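Local atomic coordinates of Cbs-cp12 (Microcystis aeruginosa PCC 7806, PDB entry 5NMU), a protein that probably takes part in the redox regulation of photosynthesis in cyanobacteria, joining a pair of CBS domains to a CP12 domain within a hexamer. Residues L5-I10 against V83-E88; V91-R96 against R135-D140. All blocks are in the same frame, centred on the assembly; numbering follows the deposited sequence.

In the fold
Both segments of contact 1 precede both segments of contact 2 along the chain, and the centres of the two contacts lie 13 Å apart. Segment 83-88 runs, after two further residues, into helix 91-101, whose first six residues form one side of contact 2. The contacts also touch directly, through a probable hydrogen bond from V91 N to L5 O at 3.1 Å and through A7 packing on V94. Contact 1 brings the N-terminal end of the chain onto the second CBS repeat, whereas contact 2 joins that repeat to the beginning of the CP12 helical hairpin. Both also touch the second subunit, so the domain junctions adjoin the interfaces of the hexamer.

Contact 1: L5-I10 against V83-E88; sequences LQAQEI and VVVNPE
Q6 reaches over the backbone of E88: its CG lies 3.5 Å from E88 O, and the amide carbon CD comes to 3.8 Å from E88 CA. The carboxylate of E88 turns to another partner, a salt bridge with K112 of the second subunit. Next along, A7 sets its methyl against a branch of V85, with CB 3.6 Å from V85 CG1; that branch stands anti to the backbone N of V85 (chi1 170°). I118 of strand 113-119 touches both, so this buried pair lies against that strand. The N-terminal segment of this CBS pair packs, through Q6, A7 and Q8, on the loop entering helix 91-101. Q8 then supplies the hydrogen bond of the contact, Q8 N to P87 O at 2.8 Å. Its CB also rests 3.7 Å from P87 CB. With CG set between the backbone N and the carbonyl carbon (chi1 76°), the extended Q8 chain passes P87, its CD 3.8 Å from P87 CB, and NE2 donates to Q6 OE1 at 2.9 Å, tying the two amides together. On the facing loop an Asx turn, N86 OD1 accepting from E88 N, spans P87, the residue whose O takes the bond.

Contact 2: V91-R96 against R135-D140; sequences VEYVAR and RLFIED
F137, packed on R96 and Y93, has a left-handed backbone (phi 57°, psi 30°), unusual for a residue other than glycine, in a junction that has no hydrogen bond between its two segments. The side chains of R96 and F137 cross at about a right angle, the guanidinium and ring planes 79° apart. F137 CE2 lies over one face of the guanidinium, 3.7 Å from R96 NH2, while R96 NE comes to 3.5 Å from F137 CZ. The arginine gets there by a fully stretched aliphatic chain whose CG stands anti to the backbone N. Its NH1 continues to a third subunit, where it makes a weak hydrogen bond to A64 O.

L136 inserts its branched end between the side chains of helix 91-101. CD2 approaches E92 CB at 4.0 Å, and CD1 lies on the side of R96 and Y93, 3.6 Å from R96 CD. Here a type II beta turn, R135 to I138, delivers the chain into the first helix of the CP12 helical hairpin, with F137 third in the turn and at the N-cap position of helix 138-156; L136 points at helix 91-101, while F137 reaches it with the far end of its ring. The edge of the Y93 ring receives F137 CE1, which sits near the ring plane and 3.7 Å from Y93 CE1. F137 in turn carries L136 CB over the centre of one face of its own ring, so neighbouring residues of the turn pack on each other as well as on the helix. M78 of the second subunit also packs on F137, and E92, bent at chi2, directs its carboxylate to a salt bridge with K134, just ahead of the turn.

Contact 1: L5-I10 against V83-E88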
loop_
_atom_site.group_PDB
_atom_site.type_symbol
_atom_site.label_atom_id
_atom_site.label_comp_id
_atom_site.label_asym_id
_atom_site.label_seq_id
_atom_site.Cartn_x
_atom_site.Cartn_y
_atom_site.Cartn_z
ATOM N N LEU A 5 20.922 -23.700 6.333
ATOM C CA LEU A 5 20.005 -24.270 5.331
ATOM C C LEU A 5 19.775 -23.270 4.172
ATOM O O LEU A 5 19.593 -22.058 4.407
ATOM C CB LEU A 5 18.678 -24.635 5.992
ATOM C CG LEU A 5 17.744 -25.514 5.147
ATOM C CD1 LEU A 5 18.271 -26.936 4.871
ATOM C CD2 LEU A 5 16.426 -25.615 5.897
ATOM N N GLN A 6 19.824 -23.780 2.937
ATOM C CA GLN A 6 19.760 -22.961 1.732
ATOM C C GLN A 6 18.449 -23.103 0.993
ATOM O O GLN A 6 17.828 -24.134 1.077
ATOM C CB GLN A 6 20.851 -23.378 0.749
ATOM C CG GLN A 6 22.256 -23.090 1.262
ATOM C CD GLN A 6 23.367 -23.512 0.303
ATOM O OE1 GLN A 6 23.161 -24.138 -0.714
ATOM N NE2 GLN A 6 24.534 -23.104 0.617
ATOM N N ALA A 7 18.097 -22.077 0.205
ATOM C CA ALA A 7 16.929 -22.100 -0.694
ATOM C C ALA A 7 16.885 -23.349 -1.532
ATOM O O ALA A 7 15.865 -23.995 -1.588
ATOM C CB ALA A 7 16.920 -20.878 -1.603
ATOM N N GLN A 8 17.997 -23.718 -2.178
ATOM C CA GLN A 8 17.968 -24.918 -3.017
ATOM C C GLN A 8 17.638 -26.197 -2.269
ATOM O O GLN A 8 17.105 -27.130 -2.860
ATOM C CB GLN A 8 19.239 -25.103 -3.838
ATOM C CG GLN A 8 20.448 -25.604 -3.089
ATOM C CD GLN A 8 21.631 -25.476 -3.981
ATOM O OE1 GLN A 8 21.606 -26.000 -5.122
ATOM N NE2 GLN A 8 22.675 -24.733 -3.523
ATOM N N GLU A 9 17.912 -26.242 -0.976
ATOM C CA GLU A 9 17.595 -27.433 -0.189
ATOM C C GLU A 9 16.123 -27.581 0.093
ATOM O O GLU A 9 15.672 -28.684 0.305
ATOM C CB GLU A 9 18.388 -27.465 1.122
ATOM C CG GLU A 9 19.854 -27.575 0.839
ATOM C CD GLU A 9 20.716 -27.481 2.081
ATOM O OE1 GLU A 9 20.939 -26.379 2.598
ATOM O OE2 GLU A 9 21.184 -28.522 2.540
ATOM N N ILE A 10 15.367 -26.491 0.134
ATOM C CA ILE A 10 13.933 -26.591 0.450
ATOM C C ILE A 10 13.006 -26.255 -0.709
ATOM O O ILE A 10 11.822 -26.364 -0.569
ATOM C CB ILE A 10 13.553 -25.721 1.695
ATOM C CG1 ILE A 10 13.673 -24.205 1.402
ATOM C CG2 ILE A 10 14.439 -26.129 2.877
ATOM C CD1 ILE A 10 12.900 -23.334 2.388
ATOM N N VAL A 83 11.119 -11.090 -9.137
ATOM C CA VAL A 83 12.096 -11.291 -8.072
ATOM C C VAL A 83 12.512 -12.715 -8.170
ATOM O O VAL A 83 11.652 -13.604 -8.281
ATOM C CB VAL A 83 11.467 -11.063 -6.681
ATOM C CG1 VAL A 83 12.376 -11.483 -5.552
ATOM C CG2 VAL A 83 11.061 -9.606 -6.508
ATOM N N VAL A 84 13.820 -12.948 -8.068
ATOM C CA VAL A 84 14.426 -14.269 -8.160
ATOM C C VAL A 84 15.264 -14.547 -6.882
ATOM O O VAL A 84 15.687 -13.626 -6.179
ATOM C CB VAL A 84 15.296 -14.427 -9.438
ATOM C CG1 VAL A 84 14.603 -13.836 -10.669
ATOM C CG2 VAL A 84 16.688 -13.834 -9.265
ATOM N N VAL A 85 15.480 -15.834 -6.623
ATOM C CA VAL A 85 16.174 -16.323 -5.448
ATOM C C VAL A 85 17.411 -17.138 -5.926
ATOM O O VAL A 85 17.255 -18.053 -6.738
ATOM C CB VAL A 85 15.237 -17.221 -4.609
ATOM C CG1 VAL A 85 16.018 -17.955 -3.508
ATOM C CG2 VAL A 85 14.131 -16.387 -3.972
ATOM N N ASN A 86 18.611 -16.757 -5.422
ATOM C CA ASN A 86 19.913 -17.474 -5.589
ATOM C C ASN A 86 19.789 -18.801 -4.832
ATOM O O ASN A 86 19.306 -18.773 -3.699
ATOM C CB ASN A 86 21.065 -16.554 -4.994
ATOM C CG ASN A 86 22.493 -17.168 -5.022
ATOM O OD1 ASN A 86 22.755 -18.408 -4.933
ATOM N ND2 ASN A 86 23.475 -16.254 -5.092
ATOM N N PRO A 87 20.222 -19.953 -5.424
ATOM C CA PRO A 87 20.090 -21.252 -4.747
ATOM C C PRO A 87 20.741 -21.325 -3.375
ATOM O O PRO A 87 20.197 -22.021 -2.520
ATOM C CB PRO A 87 20.737 -22.221 -5.708
ATOM C CG PRO A 87 21.700 -21.384 -6.496
ATOM C CD PRO A 87 20.864 -20.138 -6.743
ATOM N N GLU A 88 21.856 -20.590 -3.162
ATOM C CA GLU A 88 22.586 -20.563 -1.889
ATOM C C GLU A 88 22.016 -19.659 -0.790
ATOM O O GLU A 88 22.484 -19.674 0.374
ATOM C CB GLU A 88 24.059 -20.154 -2.147
ATOM C CG GLU A 88 24.743 -21.161 -3.057
ATOM C CD GLU A 88 26.261 -20.961 -3.159
ATOM O OE1 GLU A 88 26.705 -19.874 -3.583
ATOM O OE2 GLU A 88 26.997 -21.880 -2.771
#

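Contact 2: V91-R96 against R135-D140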
loop_
_atom_site.group_PDB
_atom_site.type_symbol
_atom_site.label_atom_id
_atom_site.label_comp_id
_atom_site.label_asym_id
_atom_site.label_seq_id
_atom_site.Cartn_x
_atom_site.Cartn_y
_atom_site.Cartn_z
ATOM N N VAL A 91 17.685 -19.620 4.115
ATOM C CA VAL A 91 16.248 -19.609 4.238
ATOM C C VAL A 91 15.679 -18.444 5.079
ATOM O O VAL A 91 14.554 -18.051 4.872
ATOM C CB VAL A 91 15.741 -20.965 4.763
ATOM C CG1 VAL A 91 16.053 -22.102 3.768
ATOM C CG2 VAL A 91 16.296 -21.274 6.144
ATOM N N GLU A 92 16.402 -17.938 6.074
ATOM C CA GLU A 92 15.930 -16.741 6.803
ATOM C C GLU A 92 15.901 -15.522 5.829
ATOM O O GLU A 92 15.021 -14.631 5.898
ATOM C CB GLU A 92 16.820 -16.467 8.053
ATOM C CG GLU A 92 18.239 -15.918 7.780
ATOM C CD GLU A 92 19.295 -16.977 7.526
ATOM O OE1 GLU A 92 18.984 -18.029 6.912
ATOM O OE2 GLU A 92 20.459 -16.763 7.971
ATOM N N TYR A 93 16.858 -15.491 4.900
ATOM C CA TYR A 93 16.856 -14.386 3.927
ATOM C C TYR A 93 15.785 -14.514 2.876
ATOM O O TYR A 93 15.309 -13.525 2.411
ATOM C CB TYR A 93 18.202 -14.167 3.285
ATOM C CG TYR A 93 19.237 -13.616 4.262
ATOM C CD1 TYR A 93 19.021 -12.423 4.890
ATOM C CD2 TYR A 93 20.424 -14.271 4.527
ATOM C CE1 TYR A 93 19.928 -11.880 5.782
ATOM C CE2 TYR A 93 21.366 -13.717 5.429
ATOM C CZ TYR A 93 21.079 -12.506 6.044
ATOM O OH TYR A 93 21.878 -11.874 6.954
ATOM N N VAL A 94 15.449 -15.735 2.456
ATOM C CA VAL A 94 14.408 -15.886 1.465
ATOM C C VAL A 94 13.083 -15.369 2.102
ATOM O O VAL A 94 12.258 -14.737 1.406
ATOM C CB VAL A 94 14.171 -17.353 1.050
ATOM C CG1 VAL A 94 12.978 -17.470 0.080
ATOM C CG2 VAL A 94 15.407 -17.960 0.415
ATOM N N ALA A 95 12.894 -15.676 3.389
ATOM C CA ALA A 95 11.695 -15.233 4.153
ATOM C C ALA A 95 11.640 -13.725 4.149
ATOM O O ALA A 95 10.618 -13.141 3.880
ATOM C CB ALA A 95 11.744 -15.738 5.588
ATOM N N ARG A 96 12.785 -13.106 4.401
ATOM C CA ARG A 96 12.854 -11.649 4.502
ATOM C C ARG A 96 12.639 -10.981 3.164
ATOM O O ARG A 96 11.911 -9.985 3.126
ATOM C CB ARG A 96 14.173 -11.209 5.092
ATOM C CG ARG A 96 14.253 -9.717 5.308
ATOM C CD ARG A 96 15.464 -9.416 6.091
ATOM N NE ARG A 96 15.451 -8.004 6.470
ATOM C CZ ARG A 96 14.876 -7.492 7.563
ATOM N NH1 ARG A 96 14.217 -8.260 8.445
ATOM N NH2 ARG A 96 14.985 -6.177 7.764
ATOM N N ARG A 135 18.490 -14.716 14.150
ATOM C CA ARG A 135 18.346 -13.276 14.370
ATOM C C ARG A 135 19.031 -12.534 13.208
ATOM O O ARG A 135 20.251 -12.702 12.973
ATOM C CB ARG A 135 18.981 -12.927 15.701
ATOM C CG ARG A 135 19.047 -11.448 16.022
ATOM C CD ARG A 135 19.626 -11.233 17.419
ATOM N NE ARG A 135 19.423 -9.851 17.840
ATOM C CZ ARG A 135 19.500 -9.389 19.085
ATOM N NH1 ARG A 135 19.799 -10.181 20.125
ATOM N NH2 ARG A 135 19.257 -8.095 19.288
ATOM N N LEU A 136 18.241 -11.790 12.440
ATOM C CA LEU A 136 18.728 -11.190 11.204
ATOM C C LEU A 136 19.829 -10.145 11.499
ATOM O O LEU A 136 19.792 -9.400 12.501
ATOM C CB LEU A 136 17.585 -10.575 10.348
ATOM C CG LEU A 136 16.884 -11.421 9.259
ATOM C CD1 LEU A 136 17.711 -11.532 7.985
ATOM C CD2 LEU A 136 16.491 -12.821 9.730
ATOM N N PHE A 137 20.845 -10.193 10.650
ATOM C CA PHE A 137 21.981 -9.289 10.702
ATOM C C PHE A 137 22.719 -9.312 12.028
ATOM O O PHE A 137 23.256 -8.292 12.443
ATOM C CB PHE A 137 21.522 -7.858 10.391
ATOM C CG PHE A 137 20.561 -7.753 9.239
ATOM C CD1 PHE A 137 20.759 -8.480 8.072
ATOM C CD2 PHE A 137 19.494 -6.879 9.303
ATOM C CE1 PHE A 137 19.903 -8.365 7.016
ATOM C CE2 PHE A 137 18.625 -6.756 8.238
ATOM C CZ PHE A 137 18.837 -7.482 7.091
ATOM N N ILE A 138 22.706 -10.460 12.725
ATOM C CA ILE A 138 23.286 -10.526 14.061
ATOM C C ILE A 138 24.779 -10.281 14.045
ATOM O O ILE A 138 25.317 -9.735 15.023
ATOM C CB ILE A 138 22.945 -11.834 14.788
ATOM C CG1 ILE A 138 23.191 -11.646 16.294
ATOM C CG2 ILE A 138 23.680 -13.051 14.180
ATOM C CD1 ILE A 138 22.939 -12.857 17.156
ATOM N N GLU A 139 25.456 -10.614 12.942
ATOM C CA GLU A 139 26.887 -10.286 12.800
ATOM C C GLU A 139 27.172 -8.776 12.685
ATOM O O GLU A 139 28.213 -8.324 13.160
ATOM C CB GLU A 139 27.580 -11.069 11.660
ATOM C CG GLU A 139 27.764 -12.568 11.940
ATOM C CD GLU A 139 28.619 -12.924 13.214
ATOM O OE1 GLU A 139 29.651 -12.267 13.515
ATOM O OE2 GLU A 139 28.276 -13.911 13.925
ATOM N N ASP A 140 26.273 -8.024 12.045
ATOM C CA ASP A 140 26.384 -6.572 11.996
ATOM C C ASP A 140 26.171 -6.018 13.421
ATOM O O ASP A 140 26.906 -5.108 13.831
ATOM C CB ASP A 140 25.404 -5.954 10.989
ATOM C CG ASP A 140 25.619 -6.466 9.552
ATOM O OD1 ASP A 140 26.745 -6.547 9.061
ATOM O OD2 ASP A 140 24.646 -6.843 8.895
#